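Local coordinates for conserved hypothetical protein (Agrobacterium tumefaciens, PDB 2FEX) that is of unknown function but belongs to the DJ-1/PfpI family and probably carries a reactive cysteine at a nucleophile elbow, at residues A18-A23 with S160-I165; D14-L19 with A98-A103; S26-E31 with P174-E179; D65-P70 with G84-R89. All blocks are in the same frame, centred on the assembly; numbering follows the deposited sequence.

Contact 1: residues A18-A23 with S160-I165; sequences ALLAAA and SFAVEI
Leu20 and Ala162 mark the tight side of this helix-to-helix contact. Their CA atoms come within 4.8 Å, and Leu20 CB sits 3.9 Å from Ala162 CB. A methyl at Ala162 is small enough for the two backbones to approach this closely. One turn later on the second helix is Ile165, whose side chain crosses that of Leu20 at about a right angle. Leu20 CD1 reaches Ile165 CG2 at 3.8 Å, although Leu20 is modelled in two conformers and its methyl contacts are less certain than that of CB.

Both helices, 18-27 and 158-168, cover the same face of the mostly parallel sheet of this DJ-1/PfpI alpha/beta fold, where Leu20 and Ile165 both rest on Val68 of strand 66-69. On the sheet side Ile165 CD1 also lies 3.6 Å above the Phe161 ring plane, over its centre, and its apolar branches suit that greasy setting.

Away from helix 18-27 the second helix is less enclosed. Val163, partly exposed, points away from that helix and touches Phe172, while the partly exposed Ser160 meets polar partners: its OG bonds to Ala144 N, and its N to Glu186 of the second subunit.

Contact 2: residues D14-L19 with A98-A103; sequences DWEPAL and AGICAA
Glu16 and Ile100 are the nearest backbone neighbours, their CA atoms 7.1 Å apart, and just beyond Ile100 the chain turns sharply at Cys101 (phi 62°, psi -131°), the N-cap residue of helix 102-109. This strained strand-to-helix turn, with Gly99, Cys101 and Ala103 in a GxCxA pattern, resembles a nucleophile elbow and probably presents the reactive cysteine of the DJ-1 superfamily. Glu16 stretches out beyond CG (chi2 -178°), which carries its carboxylate across to Cys101. OE2 lies 3.2 Å from Cys101 SG, a close approach and not a hydrogen bond, and OE1 is 3.3 Å from Cys101 CB. OE1 is held by Gly71 N, whereas buried OE2 has no hydrogen-bonding partner in the model. Ile100 gives the approach an apolar flank, with its CG2 3.8 Å from Glu16 CB. Within 14-19, Glu16 CG packs over a face of the Trp15 ring, 3.4 Å above its plane and toward its rim.

Strand 96-100 places the turn at the sheet's C-terminal edge, hydrogen-bonded between strands 66-69 and 150-153. Phe161 of helix 158-168 packs on Ile100, and Trp75 of helix 74-77 touches Ala102 and Ala103.

Contact 3: residues S26-E31 with P174-E179; sequences SYLGVE and PEAEAE
Tyr27 lays one face of its ring against the carboxylate of Glu179. The two planes are only 6° apart, a stacked arrangement in which OE2 stands 3.9 Å above the Tyr27 ring plane, over its centre. Further toward the ring's edge, Glu179 CD is 3.8 Å from Tyr27 CD2, and the methylene CG of Glu179 adds a contact at 3.9 Å to the same CD2. A bend in the glutamate at chi2 (-59°) folds the acid back so that it lies flat on the ring instead of extending past it. Tyrosine suits this exposed spot because its ring can cover the aliphatic CG of Glu179 while its hydroxyl stays in polar company: OH is hydrogen-bonded to a glycerol, probably taken up from the crystallisation liquor.

Beside this stack lies a small apolar contact. Leu28 CD1 touches Ala176 CB at 3.7 Å, and its other methyl, CD2, meets Glu175 CB at 4.2 Å. Alanine leaves room there for the branched leucine tip, and Glu175 contributes the aliphatic root of its chain. Gly29 follows with a positive phi of 70°, a backbone shape that a residue without a side chain adopts readily, and the chain then passes through Val30 into strand 31-36.

Helix 174-180 thus packs against the turn joining helix 18-27 to strand 31-36. Strands 3-7 and 31-36 lie side by side and parallel in the sheet, so this turn completes the first beta-alpha-beta crossover of the fold.

Contact 4: residues D65-P70 with G84-R89; sequences DALVIP and GGLVKR
A beta-alpha-beta crossover of the alpha/beta fold supplies this contact: strand 66-69 leads by way of helix 84-92 into strand 96-100, its parallel neighbour in the sheet. The axes of the short segments, strand 66-69 and helix 84-89, run roughly antiparallel, at 146°, and approach to 10.0 Å, a separation filled by aliphatic side chains. Leu67 carries most of the strand's share. Its CG stands anti to the backbone N (chi1 171°), sending the forked end toward the helix, where CD2 meets Leu86 CG at 3.8 Å. The other methyl also takes part, CD1 of Leu67 lying 4.1 Å from CD2 of Leu86. Leucines suit both positions, for they span the gap without leaving a polar side-chain atom in the buried layer: Leu67 offers both methyls, and Leu86 answers with CG and CD2.

Val87, the next residue on the helix, is shorter and branched at CB. It uses one methyl for two strand residues, and a neighbour on helix 102-109, Leu107, touches both it and Ile69. Arg89 NH1 is hydrogen-bonded to the carbonyls of Tyr56 and Leu59. Further along the strand from Leu67, Ile69 CD1 meets Val87 CG2 at 4.3 Å.

The central sheet joins three of the contacts. Contacts 2 and 4 use neighbouring strands: Ala98 N to Leu67 O is a probable hydrogen bond of 2.8 Å, and Ala98 O to Ile69 N another of 2.7 Å. Contacts 1 and 4 lie on opposite sides of the chain's centre, about 16 Å apart between centres, yet touch where Phe161 CE2 lies 3.8 Å from Val68 CG1. The same ring links contacts 1 and 2 through Ile100, the residue just before the probable nucleophile Cys101. Contact 3 is the peripheral one, its centre about 18 Å from that of contact 2, though both draw on helix 18-27. Contacts 1, 2 and 3 also border the second subunit.

Contact 1: residues A18-A23 with S160-I165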
loop_
_atom_site.group_PDB
_atom_site.type_symbol
_atom_site.label_atom_id
_atom_site.label_comp_id
_atom_site.label_asym_id
_atom_site.label_seq_id
_atom_site.Cartn_x
_atom_site.Cartn_y
_atom_site.Cartn_z
ATOM N N ALA A 18 4.231 0.126 -1.319
ATOM C CA ALA A 18 3.441 1.343 -1.408
ATOM C C ALA A 18 3.981 2.539 -0.638
ATOM O O ALA A 18 4.123 3.666 -1.164
ATOM C CB ALA A 18 1.972 1.019 -0.886
ATOM N N LEU A 19 4.261 2.313 0.638
ATOM C CA LEU A 19 4.820 3.396 1.447
ATOM C C LEU A 19 6.186 3.890 0.910
ATOM O O LEU A 19 6.418 5.095 0.837
ATOM C CB LEU A 19 4.881 2.925 2.899
ATOM C CG LEU A 19 5.405 3.994 3.822
ATOM C CD1 LEU A 19 4.453 5.277 3.799
ATOM C CD2 LEU A 19 5.379 3.390 5.259
ATOM N N LEU A 20 7.060 2.944 0.545
ATOM C CA LEU A 20 8.357 3.324 0.011
ATOM C C LEU A 20 8.190 4.171 -1.247
ATOM O O LEU A 20 8.817 5.240 -1.340
ATOM C CB LEU A 20 9.220 2.107 -0.312
ATOM C CG LEU A 20 10.454 2.621 -1.071
ATOM C CD1 LEU A 20 11.473 3.179 -0.108
ATOM C CD2 LEU A 20 11.042 1.611 -2.056
ATOM N N ALA A 21 7.406 3.681 -2.210
ATOM C CA ALA A 21 7.298 4.425 -3.467
ATOM C C ALA A 21 6.674 5.790 -3.246
ATOM O O ALA A 21 7.158 6.805 -3.760
ATOM C CB ALA A 21 6.491 3.618 -4.504
ATOM N N ALA A 22 5.579 5.831 -2.466
ATOM C CA ALA A 22 4.864 7.106 -2.298
ATOM C C ALA A 22 5.742 8.146 -1.585
ATOM O O ALA A 22 5.766 9.319 -1.984
ATOM C CB ALA A 22 3.588 6.859 -1.498
ATOM N N ALA A 23 6.430 7.739 -0.504
ATOM C CA ALA A 23 7.244 8.693 0.275
ATOM C C ALA A 23 8.467 9.121 -0.538
ATOM O O ALA A 23 8.755 10.313 -0.635
ATOM C CB ALA A 23 7.685 8.054 1.581
ATOM N N SER A 160 9.299 -0.900 8.191
ATOM C CA SER A 160 10.733 -1.009 8.395
ATOM C C SER A 160 11.453 -1.395 7.076
ATOM O O SER A 160 12.603 -1.025 6.888
ATOM C CB SER A 160 11.089 -1.965 9.525
ATOM O OG SER A 160 10.526 -3.253 9.303
ATOM N N PHE A 161 10.729 -2.080 6.198
ATOM C CA PHE A 161 11.286 -2.368 4.848
ATOM C C PHE A 161 11.598 -1.017 4.164
ATOM O O PHE A 161 12.735 -0.791 3.668
ATOM C CB PHE A 161 10.259 -3.150 4.039
ATOM C CG PHE A 161 10.778 -3.653 2.693
ATOM C CD1 PHE A 161 11.898 -4.472 2.612
ATOM C CD2 PHE A 161 10.076 -3.306 1.523
ATOM C CE1 PHE A 161 12.302 -5.014 1.340
ATOM C CE2 PHE A 161 10.476 -3.842 0.239
ATOM C CZ PHE A 161 11.624 -4.649 0.167
ATOM N N ALA A 162 10.614 -0.102 4.188
ATOM C CA ALA A 162 10.829 1.196 3.564
ATOM C C ALA A 162 11.966 1.981 4.225
ATOM O O ALA A 162 12.817 2.573 3.534
ATOM C CB ALA A 162 9.540 2.016 3.554
ATOM N N VAL A 163 11.987 1.970 5.552
ATOM C CA VAL A 163 12.983 2.771 6.304
ATOM C C VAL A 163 14.384 2.207 5.956
ATOM O O VAL A 163 15.309 2.984 5.711
ATOM C CB VAL A 163 12.729 2.656 7.806
ATOM C CG1 VAL A 163 13.958 3.137 8.595
ATOM C CG2 VAL A 163 11.407 3.383 8.175
ATOM N N GLU A 164 14.535 0.870 5.915
ATOM C CA GLU A 164 15.891 0.309 5.688
ATOM C C GLU A 164 16.377 0.590 4.249
ATOM O O GLU A 164 17.577 0.796 4.031
ATOM C CB GLU A 164 15.949 -1.190 5.984
ATOM C CG GLU A 164 15.763 -1.530 7.466
ATOM C CD GLU A 164 16.917 -1.008 8.366
ATOM O OE1 GLU A 164 18.010 -0.565 7.875
ATOM O OE2 GLU A 164 16.714 -1.024 9.604
ATOM N N ILE A 165 15.441 0.630 3.284
ATOM C CA ILE A 165 15.805 0.961 1.902
ATOM C C ILE A 165 16.280 2.394 1.861
ATOM O O ILE A 165 17.369 2.697 1.299
ATOM C CB ILE A 165 14.605 0.769 0.961
ATOM C CG1 ILE A 165 14.351 -0.756 0.849
ATOM C CG2 ILE A 165 14.828 1.405 -0.424
ATOM C CD1 ILE A 165 12.988 -1.158 0.271
#

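Contact 2: residues D14-L19 with A98-A103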
loop_
_atom_site.group_PDB
_atom_site.type_symbol
_atom_site.label_atom_id
_atom_site.label_comp_id
_atom_site.label_asym_id
_atom_site.label_seq_id
_atom_site.Cartn_x
_atom_site.Cartn_y
_atom_site.Cartn_z
ATOM N N ASP A 14 -0.094 -5.336 -2.785
ATOM C CA ASP A 14 -0.239 -3.855 -2.897
ATOM C C ASP A 14 0.426 -3.128 -1.750
ATOM O O ASP A 14 0.962 -2.031 -1.943
ATOM C CB ASP A 14 -1.709 -3.419 -2.876
ATOM C CG ASP A 14 -2.550 -4.111 -3.950
ATOM O OD1 ASP A 14 -3.291 -3.369 -4.674
ATOM O OD2 ASP A 14 -2.516 -5.353 -4.046
ATOM N N TRP A 15 0.354 -3.703 -0.530
ATOM C CA TRP A 15 0.802 -2.938 0.660
ATOM C C TRP A 15 2.343 -2.960 0.823
ATOM O O TRP A 15 2.874 -2.289 1.714
ATOM C CB TRP A 15 0.170 -3.515 1.930
ATOM C CG TRP A 15 0.668 -4.865 2.310
ATOM C CD1 TRP A 15 1.697 -5.141 3.188
ATOM C CD2 TRP A 15 0.134 -6.116 1.895
ATOM N NE1 TRP A 15 1.863 -6.523 3.300
ATOM C CE2 TRP A 15 0.926 -7.143 2.515
ATOM C CE3 TRP A 15 -0.891 -6.496 1.025
ATOM C CZ2 TRP A 15 0.694 -8.504 2.280
ATOM C CZ3 TRP A 15 -1.119 -7.870 0.789
ATOM C CH2 TRP A 15 -0.345 -8.854 1.451
ATOM N N GLU A 16 3.066 -3.730 -0.015
ATOM C CA GLU A 16 4.465 -3.975 0.272
ATOM C C GLU A 16 5.417 -2.899 -0.278
ATOM O O GLU A 16 6.391 -2.569 0.399
ATOM C CB GLU A 16 4.850 -5.412 -0.160
ATOM C CG GLU A 16 4.121 -6.380 0.812
ATOM C CD GLU A 16 4.382 -7.877 0.622
ATOM O OE1 GLU A 16 5.115 -8.236 -0.289
ATOM O OE2 GLU A 16 3.834 -8.679 1.444
ATOM N N PRO A 17 5.173 -2.390 -1.503
ATOM C CA PRO A 17 6.062 -1.328 -1.984
ATOM C C PRO A 17 5.438 0.053 -1.900
ATOM O O PRO A 17 6.039 1.031 -2.363
ATOM C CB PRO A 17 6.250 -1.729 -3.452
ATOM C CG PRO A 17 4.891 -2.199 -3.867
ATOM C CD PRO A 17 4.279 -2.881 -2.579
ATOM N N ALA A 18 4.231 0.126 -1.319
ATOM C CA ALA A 18 3.441 1.343 -1.408
ATOM C C ALA A 18 3.981 2.539 -0.638
ATOM O O ALA A 18 4.123 3.666 -1.164
ATOM C CB ALA A 18 1.972 1.019 -0.886
ATOM N N LEU A 19 4.261 2.313 0.638
ATOM C CA LEU A 19 4.820 3.396 1.447
ATOM C C LEU A 19 6.186 3.890 0.910
ATOM O O LEU A 19 6.418 5.095 0.837
ATOM C CB LEU A 19 4.881 2.925 2.899
ATOM C CG LEU A 19 5.405 3.994 3.822
ATOM C CD1 LEU A 19 4.453 5.277 3.799
ATOM C CD2 LEU A 19 5.379 3.390 5.259
ATOM N N ALA A 98 16.496 -5.311 -2.581
ATOM C CA ALA A 98 15.619 -5.392 -1.377
ATOM C C ALA A 98 14.472 -6.306 -1.795
ATOM O O ALA A 98 13.899 -6.143 -2.917
ATOM C CB ALA A 98 15.051 -4.035 -1.019
ATOM N N GLY A 99 14.101 -7.223 -0.906
ATOM C CA GLY A 99 12.975 -8.117 -1.186
ATOM C C GLY A 99 12.173 -8.320 0.075
ATOM O O GLY A 99 12.743 -8.485 1.155
ATOM N N ILE A 100 10.845 -8.299 -0.095
ATOM C CA ILE A 100 9.925 -8.459 1.046
ATOM C C ILE A 100 8.991 -9.659 0.806
ATOM O O ILE A 100 8.584 -9.997 -0.380
ATOM C CB ILE A 100 9.187 -7.122 1.294
ATOM C CG1 ILE A 100 8.147 -7.282 2.423
ATOM C CG2 ILE A 100 8.478 -6.652 -0.034
ATOM C CD1 ILE A 100 7.689 -5.874 2.986
ATOM N N CYS A 101 8.659 -10.321 1.901
ATOM C CA CYS A 101 7.631 -11.371 1.894
ATOM C C CYS A 101 8.091 -12.538 0.959
ATOM O O CYS A 101 9.264 -13.001 1.049
ATOM C CB CYS A 101 6.273 -10.727 1.459
ATOM S SG CYS A 101 4.758 -11.705 1.678
ATOM N N ALA A 102 7.212 -12.998 0.050
ATOM C CA ALA A 102 7.632 -14.123 -0.837
ATOM C C ALA A 102 8.854 -13.757 -1.662
ATOM O O ALA A 102 9.673 -14.645 -2.046
ATOM C CB ALA A 102 6.464 -14.592 -1.752
ATOM N N ALA A 103 9.003 -12.450 -1.946
ATOM C CA ALA A 103 10.192 -12.024 -2.720
ATOM C C ALA A 103 11.491 -12.163 -1.927
ATOM O O ALA A 103 12.562 -12.292 -2.525
ATOM C CB ALA A 103 10.002 -10.571 -3.271
#

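Contact 3: residues S26-E31 with P174-E179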
loop_
_atom_site.group_PDB
_atom_site.type_symbol
_atom_site.label_atom_id
_atom_site.label_comp_id
_atom_site.label_asym_id
_atom_site.label_seq_id
_atom_site.Cartn_x
_atom_site.Cartn_y
_atom_site.Cartn_z
ATOM N N SER A 26 7.108 11.252 -3.734
ATOM C CA SER A 26 6.319 12.457 -3.459
ATOM C C SER A 26 6.966 13.403 -2.473
ATOM O O SER A 26 6.752 14.627 -2.567
ATOM C CB SER A 26 4.830 12.092 -3.106
ATOM O OG SER A 26 4.220 11.546 -4.267
ATOM N N TYR A 27 7.789 12.878 -1.565
ATOM C CA TYR A 27 8.416 13.695 -0.507
ATOM C C TYR A 27 9.924 13.859 -0.598
ATOM O O TYR A 27 10.446 14.871 -0.158
ATOM C CB TYR A 27 8.007 13.218 0.889
ATOM C CG TYR A 27 6.525 13.478 1.111
ATOM C CD1 TYR A 27 6.010 14.780 0.949
ATOM C CD2 TYR A 27 5.653 12.460 1.448
ATOM C CE1 TYR A 27 4.656 15.051 1.122
ATOM C CE2 TYR A 27 4.273 12.716 1.622
ATOM C CZ TYR A 27 3.791 14.017 1.451
ATOM O OH TYR A 27 2.465 14.350 1.627
ATOM N N LEU A 28 10.613 12.893 -1.208
ATOM C CA LEU A 28 12.082 12.810 -1.124
ATOM C C LEU A 28 12.782 12.997 -2.487
ATOM O O LEU A 28 14.012 12.854 -2.590
ATOM C CB LEU A 28 12.474 11.473 -0.461
ATOM C CG LEU A 28 11.855 11.152 0.919
ATOM C CD1 LEU A 28 12.435 9.820 1.450
ATOM C CD2 LEU A 28 12.122 12.293 1.937
ATOM N N GLY A 29 12.006 13.301 -3.539
ATOM C CA GLY A 29 12.588 13.638 -4.857
ATOM C C GLY A 29 13.241 12.471 -5.595
ATOM O O GLY A 29 14.077 12.669 -6.480
ATOM N N VAL A 30 12.853 11.257 -5.229
ATOM C CA VAL A 30 13.391 10.025 -5.853
ATOM C C VAL A 30 12.580 9.697 -7.098
ATOM O O VAL A 30 11.346 9.839 -7.094
ATOM C CB VAL A 30 13.314 8.868 -4.825
ATOM C CG1 VAL A 30 13.700 7.519 -5.459
ATOM C CG2 VAL A 30 14.153 9.233 -3.570
ATOM N N GLU A 31 13.256 9.239 -8.170
ATOM C CA GLU A 31 12.542 8.790 -9.364
ATOM C C GLU A 31 12.232 7.302 -9.198
ATOM O O GLU A 31 13.107 6.544 -8.814
ATOM C CB GLU A 31 13.389 8.978 -10.624
ATOM C CG GLU A 31 12.625 8.691 -11.910
ATOM C CD GLU A 31 13.519 8.692 -13.131
ATOM O OE1 GLU A 31 14.605 9.347 -13.085
ATOM O OE2 GLU A 31 13.130 8.021 -14.111
ATOM N N PRO A 174 15.545 13.850 8.326
ATOM C CA PRO A 174 14.439 14.279 9.168
ATOM C C PRO A 174 13.107 14.250 8.434
ATOM O O PRO A 174 12.115 13.879 9.041
ATOM C CB PRO A 174 14.818 15.735 9.530
ATOM C CG PRO A 174 16.255 15.843 9.260
ATOM C CD PRO A 174 16.561 14.906 8.155
ATOM N N GLU A 175 13.085 14.627 7.156
ATOM C CA GLU A 175 11.847 14.616 6.360
ATOM C C GLU A 175 11.345 13.180 6.191
ATOM O O GLU A 175 10.163 12.916 6.406
ATOM C CB GLU A 175 12.042 15.249 4.984
ATOM C CG GLU A 175 12.634 16.669 5.040
ATOM C CD GLU A 175 14.170 16.720 4.870
ATOM O OE1 GLU A 175 14.915 15.752 5.216
ATOM O OE2 GLU A 175 14.635 17.785 4.395
ATOM N N ALA A 176 12.239 12.260 5.820
ATOM C CA ALA A 176 11.842 10.861 5.664
ATOM C C ALA A 176 11.335 10.268 6.975
ATOM O O ALA A 176 10.291 9.582 6.993
ATOM C CB ALA A 176 12.992 10.005 5.098
ATOM N N GLU A 177 12.083 10.504 8.069
ATOM C CA GLU A 177 11.716 9.921 9.348
ATOM C C GLU A 177 10.332 10.428 9.792
ATOM O O GLU A 177 9.544 9.652 10.344
ATOM C CB GLU A 177 12.807 10.192 10.411
ATOM C CG GLU A 177 12.578 9.485 11.753
ATOM C CD GLU A 177 13.824 9.476 12.652
ATOM O OE1 GLU A 177 14.797 10.210 12.360
ATOM O OE2 GLU A 177 13.834 8.733 13.663
ATOM N N ALA A 178 10.046 11.710 9.535
ATOM C CA ALA A 178 8.753 12.323 9.915
ATOM C C ALA A 178 7.560 11.681 9.176
ATOM O O ALA A 178 6.508 11.457 9.765
ATOM C CB ALA A 178 8.769 13.800 9.632
ATOM N N GLU A 179 7.718 11.457 7.882
ATOM C CA GLU A 179 6.698 10.790 7.075
ATOM C C GLU A 179 6.540 9.321 7.484
ATOM O O GLU A 179 5.449 8.752 7.356
ATOM C CB GLU A 179 7.038 10.862 5.572
ATOM C CG GLU A 179 7.179 12.290 5.021
ATOM C CD GLU A 179 5.913 13.151 5.196
ATOM O OE1 GLU A 179 4.817 12.605 5.440
ATOM O OE2 GLU A 179 6.009 14.380 5.074
#

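Contact 4: residues D65-P70 with G84-R89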
loop_
_atom_site.group_PDB
_atom_site.type_symbol
_atom_site.label_atom_id
_atom_site.label_comp_id
_atom_site.label_asym_id
_atom_site.label_seq_id
_atom_site.Cartn_x
_atom_site.Cartn_y
_atom_site.Cartn_z
ATOM N N ASP A 65 19.796 3.074 -8.768
ATOM C CA ASP A 65 20.476 2.925 -7.487
ATOM C C ASP A 65 20.048 1.695 -6.640
ATOM O O ASP A 65 20.797 1.238 -5.777
ATOM C CB ASP A 65 20.272 4.204 -6.680
ATOM C CG ASP A 65 20.846 5.403 -7.397
ATOM O OD1 ASP A 65 22.093 5.537 -7.370
ATOM O OD2 ASP A 65 20.093 6.137 -8.073
ATOM N N ALA A 66 18.825 1.207 -6.861
ATOM C CA ALA A 66 18.280 0.137 -6.005
ATOM C C ALA A 66 17.235 -0.634 -6.771
ATOM O O ALA A 66 16.524 -0.062 -7.607
ATOM C CB ALA A 66 17.684 0.750 -4.722
ATOM N N LEU A 67 17.170 -1.927 -6.490
ATOM C CA LEU A 67 16.150 -2.825 -7.053
ATOM C C LEU A 67 15.318 -3.342 -5.890
ATOM O O LEU A 67 15.824 -3.980 -4.948
ATOM C CB LEU A 67 16.840 -3.998 -7.726
ATOM C CG LEU A 67 15.935 -5.132 -8.170
ATOM C CD1 LEU A 67 15.021 -4.581 -9.319
ATOM C CD2 LEU A 67 16.779 -6.337 -8.660
ATOM N N VAL A 68 14.024 -3.053 -5.933
ATOM C CA VAL A 68 13.113 -3.381 -4.806
ATOM C C VAL A 68 12.062 -4.323 -5.343
ATOM O O VAL A 68 11.409 -4.011 -6.349
ATOM C CB VAL A 68 12.435 -2.112 -4.252
ATOM C CG1 VAL A 68 11.380 -2.476 -3.201
ATOM C CG2 VAL A 68 13.508 -1.181 -3.651
ATOM N N ILE A 69 11.951 -5.488 -4.707
ATOM C CA ILE A 69 11.065 -6.555 -5.212
ATOM C C ILE A 69 9.950 -6.836 -4.183
ATOM O O ILE A 69 10.210 -7.446 -3.140
ATOM C CB ILE A 69 11.864 -7.831 -5.568
ATOM C CG1 ILE A 69 13.100 -7.493 -6.397
ATOM C CG2 ILE A 69 10.933 -8.823 -6.257
ATOM C CD1 ILE A 69 13.975 -8.744 -6.620
ATOM N N PRO A 70 8.699 -6.376 -4.449
ATOM C CA PRO A 70 7.606 -6.720 -3.524
ATOM C C PRO A 70 7.213 -8.208 -3.663
ATOM O O PRO A 70 7.431 -8.855 -4.738
ATOM C CB PRO A 70 6.388 -5.872 -4.003
ATOM C CG PRO A 70 6.727 -5.636 -5.535
ATOM C CD PRO A 70 8.281 -5.508 -5.569
ATOM N N GLY A 84 17.204 -14.453 -11.181
ATOM C CA GLY A 84 18.665 -14.656 -10.994
ATOM C C GLY A 84 19.510 -13.625 -11.777
ATOM O O GLY A 84 20.426 -12.976 -11.183
ATOM N N GLY A 85 19.210 -13.474 -13.074
ATOM C CA GLY A 85 19.993 -12.565 -13.965
ATOM C C GLY A 85 19.871 -11.111 -13.515
ATOM O O GLY A 85 20.870 -10.402 -13.398
ATOM N N LEU A 86 18.636 -10.687 -13.247
ATOM C CA LEU A 86 18.347 -9.307 -12.809
ATOM C C LEU A 86 19.066 -9.018 -11.487
ATOM O O LEU A 86 19.763 -8.001 -11.352
ATOM C CB LEU A 86 16.834 -9.165 -12.628
ATOM C CG LEU A 86 16.366 -7.804 -12.151
ATOM C CD1 LEU A 86 16.764 -6.638 -13.111
ATOM C CD2 LEU A 86 14.885 -7.747 -11.954
ATOM N N VAL A 87 18.943 -9.929 -10.525
ATOM C CA VAL A 87 19.572 -9.676 -9.233
ATOM C C VAL A 87 21.098 -9.607 -9.369
ATOM O O VAL A 87 21.737 -8.698 -8.813
ATOM C CB VAL A 87 19.115 -10.725 -8.219
ATOM C CG1 VAL A 87 19.970 -10.704 -6.943
ATOM C CG2 VAL A 87 17.661 -10.484 -7.887
ATOM N N LYS A 88 21.659 -10.560 -10.104
ATOM C CA LYS A 88 23.134 -10.581 -10.341
ATOM C C LYS A 88 23.613 -9.282 -11.015
ATOM O O LYS A 88 24.631 -8.730 -10.622
ATOM C CB LYS A 88 23.561 -11.832 -11.095
ATOM C CG LYS A 88 25.099 -11.922 -11.319
ATOM C CD LYS A 88 25.491 -13.268 -11.863
ATOM C CE LYS A 88 26.992 -13.359 -12.201
ATOM N NZ LYS A 88 27.915 -12.644 -11.251
ATOM N N ARG A 89 22.882 -8.821 -12.028
ATOM C CA ARG A 89 23.187 -7.566 -12.720
ATOM C C ARG A 89 23.346 -6.420 -11.712
ATOM O O ARG A 89 24.300 -5.670 -11.764
ATOM C CB ARG A 89 22.092 -7.248 -13.777
ATOM C CG ARG A 89 22.297 -6.022 -14.681
ATOM C CD ARG A 89 21.151 -5.818 -15.760
ATOM N NE ARG A 89 20.498 -7.069 -16.148
ATOM C CZ ARG A 89 19.197 -7.201 -16.369
ATOM N NH1 ARG A 89 18.398 -6.177 -16.273
ATOM N NH2 ARG A 89 18.692 -8.372 -16.698
#